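Side-chain contacts in pmbA-related protein (Thermotoga maritima, PDB 1VL4), which is of unproven function but belongs to the peptidase U62 (PmbA/TldD) family, is probably a metallopeptidase, and was also proposed as a modulator of DNA gyrase: residues F43-A48 with D133-A138; E146-V151 with E220-I225; F183-A188 with P193-W198; L244-E249 with T369-M374. All blocks are in the same frame, centred on the assembly; numbering follows the deposited sequence. Where two conformers were deposited one is given.

Interaction 1 (F43-A48 with D133-A138)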
loop_
_atom_site.group_PDB
_atom_site.type_symbol
_atom_site.label_atom_id
_atom_site.label_comp_id
_atom_site.label_asym_id
_atom_site.label_seq_id
_atom_site.Cartn_x
_atom_site.Cartn_y
_atom_site.Cartn_z
ATOM N N PHE A 43 -17.814 -6.691 2.621
ATOM C CA PHE A 43 -18.624 -5.587 2.371
ATOM C C PHE A 43 -18.121 -4.452 3.231
ATOM O O PHE A 43 -17.943 -4.611 4.420
ATOM C CB PHE A 43 -20.074 -5.903 2.689
ATOM C CG PHE A 43 -20.985 -4.769 2.392
ATOM C CD1 PHE A 43 -21.162 -3.738 3.323
ATOM C CD2 PHE A 43 -21.625 -4.669 1.178
ATOM C CE1 PHE A 43 -21.957 -2.688 3.060
ATOM C CE2 PHE A 43 -22.461 -3.562 0.909
ATOM C CZ PHE A 43 -22.599 -2.570 1.858
ATOM N N SER A 44 -17.894 -3.300 2.623
ATOM C CA SER A 44 -17.506 -2.138 3.390
ATOM C C SER A 44 -18.206 -0.909 2.896
ATOM O O SER A 44 -18.587 -0.841 1.741
ATOM C CB SER A 44 -16.007 -1.914 3.231
ATOM O OG SER A 44 -15.704 -1.519 1.915
ATOM N N LEU A 45 -18.373 0.056 3.782
ATOM C CA LEU A 45 -18.858 1.329 3.451
ATOM C C LEU A 45 -18.273 2.471 4.303
ATOM O O LEU A 45 -17.918 2.294 5.496
ATOM C CB LEU A 45 -20.368 1.353 3.456
ATOM C CG LEU A 45 -21.103 1.236 4.758
ATOM C CD1 LEU A 45 -21.149 2.612 5.451
ATOM C CD2 LEU A 45 -22.518 0.740 4.465
ATOM N N ARG A 46 -18.165 3.629 3.650
ATOM C CA ARG A 46 -17.632 4.853 4.288
ATOM C C ARG A 46 -18.533 6.011 4.043
ATOM O O ARG A 46 -18.940 6.252 2.902
ATOM C CB ARG A 46 -16.249 5.130 3.736
ATOM C CG ARG A 46 -15.552 6.349 4.299
ATOM C CD ARG A 46 -14.180 6.538 3.623
ATOM N NE ARG A 46 -14.232 7.506 2.514
ATOM C CZ ARG A 46 -13.375 7.542 1.491
ATOM N NH1 ARG A 46 -12.392 6.645 1.377
ATOM N NH2 ARG A 46 -13.509 8.469 0.555
ATOM N N LEU A 47 -18.890 6.691 5.128
ATOM C CA LEU A 47 -19.557 7.970 5.090
ATOM C C LEU A 47 -18.506 9.064 5.300
ATOM O O LEU A 47 -17.639 8.960 6.165
ATOM C CB LEU A 47 -20.597 8.071 6.210
ATOM C CG LEU A 47 -21.537 6.885 6.401
ATOM C CD1 LEU A 47 -22.578 7.306 7.433
ATOM C CD2 LEU A 47 -22.211 6.488 5.079
ATOM N N ALA A 48 -18.610 10.092 4.494
ATOM C CA ALA A 48 -17.739 11.241 4.522
ATOM C C ALA A 48 -18.617 12.427 4.903
ATOM O O ALA A 48 -19.497 12.799 4.155
ATOM C CB ALA A 48 -17.148 11.455 3.147
ATOM N N ASP A 133 -27.635 1.413 8.159
ATOM C CA ASP A 133 -28.282 2.040 9.326
ATOM C C ASP A 133 -27.326 2.057 10.540
ATOM O O ASP A 133 -27.296 3.039 11.282
ATOM C CB ASP A 133 -29.622 1.363 9.668
ATOM C CG ASP A 133 -30.771 1.753 8.699
ATOM O OD1 ASP A 133 -30.693 2.778 7.985
ATOM O OD2 ASP A 133 -31.782 1.022 8.647
ATOM N N MET A 134 -26.510 1.022 10.700
ATOM C CA MET A 134 -25.431 1.048 11.691
ATOM C C MET A 134 -24.439 2.235 11.535
ATOM O O MET A 134 -24.086 2.906 12.516
ATOM C CB MET A 134 -24.659 -0.276 11.709
ATOM C CG MET A 134 -25.490 -1.420 12.237
ATOM S SD MET A 134 -24.631 -3.049 12.256
ATOM C CE MET A 134 -23.672 -2.812 13.676
ATOM N N ALA A 135 -23.961 2.441 10.314
ATOM C CA ALA A 135 -23.060 3.545 10.001
ATOM C C ALA A 135 -23.726 4.904 10.224
ATOM O O ALA A 135 -23.143 5.776 10.871
ATOM C CB ALA A 135 -22.548 3.390 8.576
ATOM N N LYS A 136 -24.944 5.091 9.713
ATOM C CA LYS A 136 -25.722 6.310 9.952
ATOM C C LYS A 136 -26.014 6.600 11.424
ATOM O O LYS A 136 -26.022 7.755 11.858
ATOM C CB LYS A 136 -27.041 6.300 9.154
ATOM C CG LYS A 136 -26.884 6.175 7.655
ATOM C CD LYS A 136 -28.236 6.108 6.962
ATOM C CE LYS A 136 -28.131 6.333 5.445
ATOM N NZ LYS A 136 -29.291 5.730 4.699
ATOM N N LYS A 137 -26.241 5.561 12.210
ATOM C CA LYS A 137 -26.443 5.724 13.605
ATOM C C LYS A 137 -25.136 6.165 14.281
ATOM O O LYS A 137 -25.162 7.023 15.150
ATOM C CB LYS A 137 -26.954 4.425 14.213
ATOM C CG LYS A 137 -27.330 4.527 15.677
ATOM C CD LYS A 137 -28.621 5.361 15.874
ATOM C CE LYS A 137 -28.732 5.891 17.303
ATOM N NZ LYS A 137 -29.852 6.874 17.462
ATOM N N ALA A 138 -23.997 5.601 13.865
ATOM C CA ALA A 138 -22.725 6.052 14.415
ATOM C C ALA A 138 -22.468 7.547 14.085
ATOM O O ALA A 138 -22.020 8.332 14.956
ATOM C CB ALA A 138 -21.618 5.184 13.939
#

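Interaction 2 (E146-V151 with E220-I225)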
loop_
_atom_site.group_PDB
_atom_site.type_symbol
_atom_site.label_atom_id
_atom_site.label_comp_id
_atom_site.label_asym_id
_atom_site.label_seq_id
_atom_site.Cartn_x
_atom_site.Cartn_y
_atom_site.Cartn_z
ATOM N N GLU A 146 -23.291 19.967 19.936
ATOM C CA GLU A 146 -23.038 21.208 19.181
ATOM C C GLU A 146 -21.536 21.537 19.031
ATOM O O GLU A 146 -21.137 22.274 18.131
ATOM C CB GLU A 146 -23.810 22.381 19.789
ATOM C CG GLU A 146 -23.476 22.751 21.244
ATOM C CD GLU A 146 -24.137 24.075 21.648
ATOM O OE1 GLU A 146 -24.512 24.814 20.738
ATOM O OE2 GLU A 146 -24.294 24.373 22.856
ATOM N N ARG A 147 -20.702 20.959 19.894
ATOM C CA ARG A 147 -19.278 21.214 19.854
ATOM C C ARG A 147 -18.601 20.469 18.741
ATOM O O ARG A 147 -17.490 20.816 18.359
ATOM C CB ARG A 147 -18.656 20.836 21.202
ATOM C CG ARG A 147 -19.122 21.770 22.357
ATOM C CD ARG A 147 -18.605 21.274 23.674
ATOM N NE ARG A 147 -19.357 20.123 24.106
ATOM C CZ ARG A 147 -19.338 19.610 25.337
ATOM N NH1 ARG A 147 -18.589 20.136 26.289
ATOM N NH2 ARG A 147 -20.065 18.543 25.602
ATOM N N VAL A 148 -19.242 19.411 18.240
ATOM C CA VAL A 148 -18.719 18.684 17.078
ATOM C C VAL A 148 -19.018 19.478 15.814
ATOM O O VAL A 148 -20.184 19.823 15.544
ATOM C CB VAL A 148 -19.309 17.263 16.981
ATOM C CG1 VAL A 148 -18.773 16.546 15.775
ATOM C CG2 VAL A 148 -18.955 16.514 18.230
ATOM N N VAL A 149 -17.957 19.812 15.063
ATOM C CA VAL A 149 -18.078 20.649 13.875
ATOM C C VAL A 149 -18.219 19.761 12.643
ATOM O O VAL A 149 -18.793 20.165 11.636
ATOM C CB VAL A 149 -16.882 21.662 13.686
ATOM C CG1 VAL A 149 -16.845 22.633 14.816
ATOM C CG2 VAL A 149 -15.535 20.991 13.602
ATOM N N MET A 150 -17.678 18.559 12.715
ATOM C CA MET A 150 -17.963 17.601 11.685
ATOM C C MET A 150 -17.557 16.196 12.068
ATOM O O MET A 150 -16.919 15.937 13.114
ATOM C CB MET A 150 -17.278 18.000 10.393
ATOM C CG MET A 150 -15.817 17.715 10.327
ATOM S SD MET A 150 -15.203 18.266 8.717
ATOM C CE MET A 150 -14.482 19.833 9.196
ATOM N N VAL A 151 -17.926 15.274 11.181
ATOM C CA VAL A 151 -17.650 13.858 11.367
ATOM C C VAL A 151 -17.041 13.344 10.063
ATOM O O VAL A 151 -17.747 12.887 9.162
ATOM C CB VAL A 151 -18.928 13.104 11.799
ATOM C CG1 VAL A 151 -18.592 11.673 12.127
ATOM C CG2 VAL A 151 -19.570 13.788 13.001
ATOM N N GLU A 220 -14.034 11.881 22.708
ATOM C CA GLU A 220 -12.608 11.963 22.447
ATOM C C GLU A 220 -12.186 13.352 21.955
ATOM O O GLU A 220 -11.348 14.028 22.569
ATOM C CB GLU A 220 -12.185 10.869 21.480
ATOM C CG GLU A 220 -12.223 9.448 22.067
ATOM C CD GLU A 220 -11.069 9.178 23.045
ATOM O OE1 GLU A 220 -9.889 9.206 22.604
ATOM O OE2 GLU A 220 -11.349 8.911 24.239
ATOM N N ALA A 221 -12.826 13.819 20.902
ATOM C CA ALA A 221 -12.518 15.121 20.335
ATOM C C ALA A 221 -12.761 16.283 21.304
ATOM O O ALA A 221 -11.946 17.203 21.409
ATOM C CB ALA A 221 -13.340 15.326 19.042
ATOM N N ILE A 222 -13.896 16.240 21.992
ATOM C CA ILE A 222 -14.322 17.327 22.862
ATOM C C ILE A 222 -13.389 17.496 24.063
ATOM O O ILE A 222 -13.135 18.611 24.525
ATOM C CB ILE A 222 -15.757 17.074 23.352
ATOM C CG1 ILE A 222 -16.764 17.433 22.260
ATOM C CG2 ILE A 222 -16.097 17.894 24.611
ATOM C CD1 ILE A 222 -18.132 16.769 22.432
ATOM N N SER A 223 -12.902 16.369 24.577
ATOM C CA SER A 223 -12.044 16.365 25.746
ATOM C C SER A 223 -10.706 17.076 25.502
ATOM O O SER A 223 -10.042 17.493 26.464
ATOM C CB SER A 223 -11.813 14.945 26.232
ATOM O OG SER A 223 -11.012 14.228 25.339
ATOM N N LEU A 224 -10.329 17.220 24.230
ATOM C CA LEU A 224 -9.103 17.933 23.861
ATOM C C LEU A 224 -9.326 19.437 23.680
ATOM O O LEU A 224 -8.369 20.182 23.428
ATOM C CB LEU A 224 -8.490 17.341 22.590
ATOM C CG LEU A 224 -8.040 15.899 22.722
ATOM C CD1 LEU A 224 -7.659 15.388 21.343
ATOM C CD2 LEU A 224 -6.894 15.760 23.719
ATOM N N ILE A 225 -10.563 19.898 23.815
ATOM C CA ILE A 225 -10.807 21.334 23.706
ATOM C C ILE A 225 -10.130 21.998 24.884
ATOM O O ILE A 225 -10.290 21.532 26.015
ATOM C CB ILE A 225 -12.297 21.660 23.716
ATOM C CG1 ILE A 225 -12.976 21.053 22.468
ATOM C CG2 ILE A 225 -12.513 23.185 23.837
ATOM C CD1 ILE A 225 -14.482 21.187 22.533
#

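Interaction 3 (F183-A188 with P193-W198)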
loop_
_atom_site.group_PDB
_atom_site.type_symbol
_atom_site.label_atom_id
_atom_site.label_comp_id
_atom_site.label_asym_id
_atom_site.label_seq_id
_atom_site.Cartn_x
_atom_site.Cartn_y
_atom_site.Cartn_z
ATOM N N PHE A 183 -16.173 2.140 12.830
ATOM C CA PHE A 183 -15.213 3.177 13.204
ATOM C C PHE A 183 -15.888 4.515 12.957
ATOM O O PHE A 183 -16.654 4.701 12.010
ATOM C CB PHE A 183 -13.906 3.069 12.374
ATOM C CG PHE A 183 -12.984 4.328 12.424
ATOM C CD1 PHE A 183 -12.003 4.447 13.421
ATOM C CD2 PHE A 183 -13.088 5.334 11.487
ATOM C CE1 PHE A 183 -11.181 5.518 13.482
ATOM C CE2 PHE A 183 -12.268 6.435 11.554
ATOM C CZ PHE A 183 -11.288 6.519 12.552
ATOM N N ALA A 184 -15.591 5.471 13.822
ATOM C CA ALA A 184 -16.032 6.838 13.627
ATOM C C ALA A 184 -14.952 7.815 14.069
ATOM O O ALA A 184 -14.214 7.545 15.040
ATOM C CB ALA A 184 -17.303 7.091 14.399
ATOM N N MET A 185 -14.861 8.932 13.355
ATOM C CA MET A 185 -13.930 10.019 13.712
ATOM C C MET A 185 -14.682 11.344 13.703
ATOM O O MET A 185 -15.385 11.667 12.724
ATOM C CB MET A 185 -12.717 10.073 12.750
ATOM C CG MET A 185 -11.600 11.021 13.253
ATOM S SD MET A 185 -10.935 12.022 11.924
ATOM C CE MET A 185 -10.651 13.613 12.691
ATOM N N ALA A 186 -14.520 12.110 14.784
ATOM C CA ALA A 186 -15.167 13.390 14.920
ATOM C C ALA A 186 -14.149 14.528 15.088
ATOM O O ALA A 186 -13.029 14.315 15.520
ATOM C CB ALA A 186 -16.154 13.351 16.051
ATOM N N ILE A 187 -14.527 15.719 14.653
ATOM C CA ILE A 187 -13.729 16.963 14.876
ATOM C C ILE A 187 -14.505 17.961 15.730
ATOM O O ILE A 187 -15.632 18.330 15.378
ATOM C CB ILE A 187 -13.324 17.625 13.543
ATOM C CG1 ILE A 187 -12.451 16.644 12.739
ATOM C CG2 ILE A 187 -12.593 18.977 13.786
ATOM C CD1 ILE A 187 -12.021 17.122 11.403
ATOM N N ALA A 188 -13.873 18.408 16.845
ATOM C CA ALA A 188 -14.450 19.369 17.790
ATOM C C ALA A 188 -13.887 20.791 17.557
ATOM O O ALA A 188 -12.749 20.977 17.123
ATOM C CB ALA A 188 -14.175 18.922 19.216
ATOM N N PRO A 193 -8.557 22.907 15.551
ATOM C CA PRO A 193 -9.562 21.846 15.657
ATOM C C PRO A 193 -9.027 20.538 16.263
ATOM O O PRO A 193 -7.894 20.146 15.985
ATOM C CB PRO A 193 -10.001 21.635 14.207
ATOM C CG PRO A 193 -9.660 22.918 13.520
ATOM C CD PRO A 193 -8.401 23.391 14.170
ATOM N N ARG A 194 -9.849 19.875 17.073
ATOM C CA ARG A 194 -9.427 18.709 17.836
ATOM C C ARG A 194 -10.056 17.457 17.260
ATOM O O ARG A 194 -11.248 17.365 17.161
ATOM C CB ARG A 194 -9.877 18.830 19.302
ATOM C CG ARG A 194 -9.526 20.151 19.962
ATOM C CD ARG A 194 -8.036 20.324 19.944
ATOM N NE ARG A 194 -7.628 21.579 20.519
ATOM C CZ ARG A 194 -6.407 22.076 20.394
ATOM N NH1 ARG A 194 -5.454 21.390 19.761
ATOM N NH2 ARG A 194 -6.135 23.257 20.922
ATOM N N SER A 195 -9.267 16.454 16.944
ATOM C CA SER A 195 -9.867 15.224 16.464
ATOM C C SER A 195 -9.926 14.117 17.510
ATOM O O SER A 195 -9.116 14.036 18.434
ATOM C CB SER A 195 -9.178 14.751 15.168
ATOM O OG SER A 195 -7.783 14.608 15.321
ATOM N N GLY A 196 -10.930 13.263 17.346
ATOM C CA GLY A 196 -11.167 12.127 18.207
ATOM C C GLY A 196 -11.655 11.000 17.304
ATOM O O GLY A 196 -12.210 11.252 16.226
ATOM N N SER A 197 -11.395 9.768 17.714
ATOM C CA SER A 197 -11.954 8.612 17.016
ATOM C C SER A 197 -12.154 7.440 17.954
ATOM O O SER A 197 -11.634 7.414 19.099
ATOM C CB SER A 197 -11.089 8.227 15.822
ATOM O OG SER A 197 -9.842 7.655 16.171
ATOM N N TRP A 198 -12.963 6.488 17.507
ATOM C CA TRP A 198 -13.158 5.263 18.255
ATOM C C TRP A 198 -13.578 4.163 17.272
ATOM O O TRP A 198 -14.224 4.454 16.274
ATOM C CB TRP A 198 -14.239 5.469 19.342
ATOM C CG TRP A 198 -14.220 4.405 20.382
ATOM C CD1 TRP A 198 -15.056 3.353 20.500
ATOM C CD2 TRP A 198 -13.249 4.266 21.423
ATOM N NE1 TRP A 198 -14.664 2.546 21.541
ATOM C CE2 TRP A 198 -13.577 3.104 22.144
ATOM C CE3 TRP A 198 -12.154 5.032 21.830
ATOM C CZ2 TRP A 198 -12.847 2.677 23.241
ATOM C CZ3 TRP A 198 -11.433 4.616 22.935
ATOM C CH2 TRP A 198 -11.788 3.454 23.624
#

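Interaction 4 (L244-E249 with T369-M374)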
loop_
_atom_site.group_PDB
_atom_site.type_symbol
_atom_site.label_atom_id
_atom_site.label_comp_id
_atom_site.label_asym_id
_atom_site.label_seq_id
_atom_site.Cartn_x
_atom_site.Cartn_y
_atom_site.Cartn_z
ATOM N N LEU A 244 -1.116 2.126 23.046
ATOM C CA LEU A 244 -0.206 1.007 23.216
ATOM C C LEU A 244 -0.498 -0.065 22.190
ATOM O O LEU A 244 0.427 -0.714 21.714
ATOM C CB LEU A 244 -0.282 0.468 24.644
ATOM C CG LEU A 244 0.624 -0.707 24.973
ATOM C CD1 LEU A 244 2.095 -0.308 24.850
ATOM C CD2 LEU A 244 0.308 -1.180 26.380
ATOM N N LEU A 245 -1.775 -0.254 21.853
ATOM C CA LEU A 245 -2.170 -1.217 20.818
ATOM C C LEU A 245 -1.413 -0.929 19.511
ATOM O O LEU A 245 -0.984 -1.864 18.862
ATOM C CB LEU A 245 -3.685 -1.184 20.529
ATOM C CG LEU A 245 -4.568 -1.830 21.570
ATOM C CD1 LEU A 245 -6.008 -1.431 21.336
ATOM C CD2 LEU A 245 -4.360 -3.357 21.522
ATOM N N ASP A 246 -1.289 0.335 19.118
ATOM C CA ASP A 246 -0.485 0.672 17.907
ATOM C C ASP A 246 1.028 0.535 18.115
ATOM O O ASP A 246 1.756 -0.028 17.270
ATOM C CB ASP A 246 -0.768 2.080 17.414
ATOM C CG ASP A 246 -2.202 2.284 16.974
ATOM O OD1 ASP A 246 -2.908 1.294 16.646
ATOM O OD2 ASP A 246 -2.631 3.464 16.994
ATOM N N LEU A 247 1.498 1.037 19.252
ATOM C CA LEU A 247 2.909 1.061 19.519
ATOM C C LEU A 247 3.488 -0.333 19.574
ATOM O O LEU A 247 4.578 -0.569 19.024
ATOM C CB LEU A 247 3.198 1.840 20.823
ATOM C CG LEU A 247 4.696 2.103 21.071
ATOM C CD1 LEU A 247 5.305 2.955 19.967
ATOM C CD2 LEU A 247 4.884 2.792 22.376
ATOM N N MET A 248 2.733 -1.268 20.176
ATOM C CA MET A 248 3.141 -2.664 20.326
ATOM C C MET A 248 3.446 -3.336 18.990
ATOM O O MET A 248 4.094 -4.373 18.952
ATOM C CB MET A 248 2.007 -3.513 20.938
ATOM C CG MET A 248 1.870 -3.445 22.394
ATOM S SD MET A 248 0.315 -4.283 22.806
ATOM C CE MET A 248 0.625 -6.014 22.568
ATOM N N GLU A 249 2.837 -2.858 17.919
ATOM C CA GLU A 249 3.101 -3.431 16.615
ATOM C C GLU A 249 4.564 -3.415 16.252
ATOM O O GLU A 249 5.018 -4.290 15.499
ATOM C CB GLU A 249 2.296 -2.700 15.538
ATOM C CG GLU A 249 0.810 -2.890 15.846
ATOM C CD GLU A 249 0.035 -3.145 14.630
ATOM O OE1 GLU A 249 -0.240 -2.142 13.938
ATOM O OE2 GLU A 249 -0.253 -4.345 14.363
ATOM N N THR A 369 -3.070 9.050 24.681
ATOM C CA THR A 369 -4.250 8.307 24.217
ATOM C C THR A 369 -4.141 7.812 22.781
ATOM O O THR A 369 -4.787 6.847 22.438
ATOM C CB THR A 369 -5.521 9.159 24.285
ATOM O OG1 THR A 369 -5.298 10.394 23.583
ATOM C CG2 THR A 369 -5.886 9.450 25.747
ATOM N N GLU A 370 -3.355 8.490 21.960
ATOM C CA GLU A 370 -3.136 8.076 20.571
ATOM C C GLU A 370 -1.726 8.449 20.140
ATOM O O GLU A 370 -1.172 9.467 20.593
ATOM C CB GLU A 370 -4.144 8.754 19.631
ATOM C CG GLU A 370 -5.634 8.648 20.090
ATOM C CD GLU A 370 -6.195 7.246 19.966
ATOM O OE1 GLU A 370 -5.523 6.375 19.334
ATOM O OE2 GLU A 370 -7.314 7.014 20.495
ATOM N N VAL A 371 -1.144 7.601 19.291
ATOM C CA VAL A 371 0.120 7.916 18.582
ATOM C C VAL A 371 -0.073 7.883 17.042
ATOM O O VAL A 371 -0.917 7.186 16.528
ATOM C CB VAL A 371 1.249 6.947 18.988
ATOM C CG1 VAL A 371 1.718 7.224 20.404
ATOM C CG2 VAL A 371 0.817 5.480 18.857
ATOM N N GLU A 372 0.725 8.645 16.319
ATOM C CA GLU A 372 0.585 8.767 14.874
ATOM C C GLU A 372 1.963 8.716 14.248
ATOM O O GLU A 372 2.956 9.173 14.857
ATOM C CB GLU A 372 -0.081 10.114 14.510
ATOM C CG GLU A 372 -1.602 10.184 14.845
ATOM C CD GLU A 372 -1.971 10.906 16.157
ATOM O OE1 GLU A 372 -1.280 11.864 16.577
ATOM O OE2 GLU A 372 -3.000 10.522 16.764
ATOM N N GLY A 373 2.012 8.169 13.030
ATOM C CA GLY A 373 3.222 8.183 12.214
ATOM C C GLY A 373 4.148 7.020 12.479
ATOM O O GLY A 373 5.361 7.181 12.439
ATOM N N MET A 374 3.581 5.853 12.749
ATOM C CA MET A 374 4.368 4.657 13.034
ATOM C C MET A 374 5.251 4.272 11.840
ATOM O O MET A 374 6.431 3.927 12.003
ATOM C CB MET A 374 3.437 3.496 13.376
ATOM C CG MET A 374 2.759 3.561 14.755
ATOM S SD MET A 374 3.869 3.116 16.095
ATOM C CE MET A 374 4.238 1.392 15.785
HETATM O O HOH W 1 -2.868 5.401 18.692
#

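Interaction 1 (F43-A48 with D133-A138)
Leu45 and Leu47 of strand 43-48 face Ala135 of helix 133-138, the two short axes approaching to 9.4 Å with their N-to-C directions 30° apart. The closest pair of CA atoms is Leu47 CA and Ala135 CA, 7.5 Å apart, so the space between strand and helix is bridged by leucine on one side and by a single methyl group on the other. Leu45 makes the tighter contact: its CD1 meets Ala135 CB at 3.5 Å. With chi1 at 70°, its CG stands between the backbone N and the carbonyl carbon, and the other branch, CD2, lies in the plane of the Phe43 ring at its edge, 3.7 Å from Phe43 CE1. Leu47 reaches the same alanine methyl from another direction, CD1 to Ala135 CB being 4.1 Å. That CD1 also rests on the peptide unit joining Ala135 to Lys136, 3.8 Å from Ala135 O, and brushes the aliphatic stem of Lys136 at the margin. No hydrogen bond crosses the contact, and the modest 140 Å² buried comes from apolar packing, the alanine methyl leaving room for both leucine ends. In the sheet, strand 32-48 runs antiparallel between strands 51-69 and 148-167. Leu45 additionally touches Tyr156 of strand 148-167 and Met132 one turn back in the helix, while Leu47 packs on Leu52 of strand 51-69. Arg46 points away from the helix and forms a salt bridge with Asp53. Helix 128-143 thus covers one face of the sheet, and its Met134 and Lys137 meet Pro210 at the start of helix 210-223.

Interaction 2 (E146-V151 with E220-I225)
Arg147 NH2 is held by a salt bridge to OD2 of Asp145, just before it in the chain, and the guanidinium fixed in this way lies against Ile222 at the end of helix 210-223. Ile222 CG2 sits over the centre of one guanidinium face, 3.7 Å above its plane. Nearer the chain, Ile222 CD1 comes to 3.9 Å from Arg147 NE. The two side chains cross at about a right angle, and the isoleucine also meets the root of the arginine, with Arg147 CB at 4.0 Å from Ile222 CG1. A bend in the arginine at chi3 (-75°) turns the flat group onto the isoleucine. Because the hydrocarbon takes a face, this packing does not compete with the bond to Asp145, which Ile222 itself touches. Two thinner apolar contacts flank the pair: Val148 CG2 to Ile222 CD1 at 4.3 Å, and Arg147 CD to Ile225 CD1, also at 4.3 Å. No hydrogen bond joins the segments, and the contact lies at the protein surface. Behind it, Ala221 and Ile225 pack on Ala188 of strand 172-188. The geometry is that of a helix end laid against an antiparallel sheet, where the incoming strand is offset by a classic beta bulge: Val149 and Met150 are both opposite Ile187.

Interaction 3 (F183-A188 with P193-W198)
Ala184 and Trp198 pair at one end of an antiparallel beta hairpin whose arms, strands 172-188 and 194-202, are joined by six backbone hydrogen bonds. Three residue pairs each bond twice: Ala184 with Trp198, Ala186 with Gly196, and Ala188 with Arg194, satisfying N and O of all six residues. The shortest, Ala188 N to Arg194 O at 2.8 Å, is nearly straight at hydrogen (173°) and in the carbonyl plane. Ala186 N, 2.9 Å from Gly196 O, is tilted 29° from that plane. Arg194 is salt-bridged to Asp190 in the turn and to Glu404 beyond the hairpin, and Ser195 OG is hydrogen-bonded to Lys390 NZ. Next to the turn, Ile187 CG2 lies beside Pro193 CB at 3.7 Å, the two side chains running alongside each other in the same direction.

The Phe183 ring leans over the opposite strand because CG is anti to the backbone N (chi1 165°). It meets its neighbours obliquely. Exchanging Phe183 for an alanine would probably open a gap beside Ser197 and strip cover from the carbonyl of Trp198. Phe183 CE1 lies 3.6 Å from Ser197 CB, and Phe183 CD1 the same distance from Trp198 O.

Interaction 4 (L244-E249 with T369-M374)
Asp246 and Leu247 meet Val371 and Met374 in a partly buried helix-on-sheet contact with a water bridge at one side, where helix 241-247 passes the end of strand 365-372 in the C-terminal part of the chain. Strand 365-372 runs parallel to strand 233-239, which leads into that helix, and Gly373 holds the N-cap position of the short helix that Met374 begins. Met374 carries the apolar half. Its chain is folded at chi2 (-77°) and chi3 (-65°), which carries the methyl back onto the helix backbone: CE lies 3.2 Å from Asp246 O and 3.8 Å from Leu247 O. Met374 SD meets Leu247 CD1 at 4.1 Å, the two side chains crossing at about a right angle, and both also touch Leu387 of strand 384-395. An alanine at Met374 removes the sulfur and methyl, and would probably leave a gap beside Leu247 CD1 and over the carbonyls of Asp246 and Leu247. Val371 CG2 packs on Asp246 CB at 4.0 Å. Asp246 OD2 and Glu370 OE1 are 4.7 Å apart, and a water between them probably eases their repulsion; Glu370 OE2 is in turn salt-bridged to Arg240. The water lies 2.6 Å from Asp246 OD2 and 2.9 Å from Glu370 OE1, and it accepts a hydrogen bond from Val371 N at 2.9 Å.

Interactions 1, 2 and 3 all reach the same antiparallel sheet. Interaction 1 is a buried, mainly apolar contact without hydrogen bonds, whereas interaction 2 is a surface contact in which a charged group is packed by its face. Interaction 3 differs from both in being backbone hydrogen bonding within the sheet, partly buried, with the largest interface. Interactions 2 and 3 touch directly: Val149 N and Met150 O both appear to bond to the backbone of Ile187. Interaction 4 stands apart, its centre about 25 Å from that of interaction 1, on a different mixed sheet, and it alone uses a bridging water. Arg240 links the two regions, forming salt bridges to Glu220 of interaction 2 and Glu370 of interaction 4.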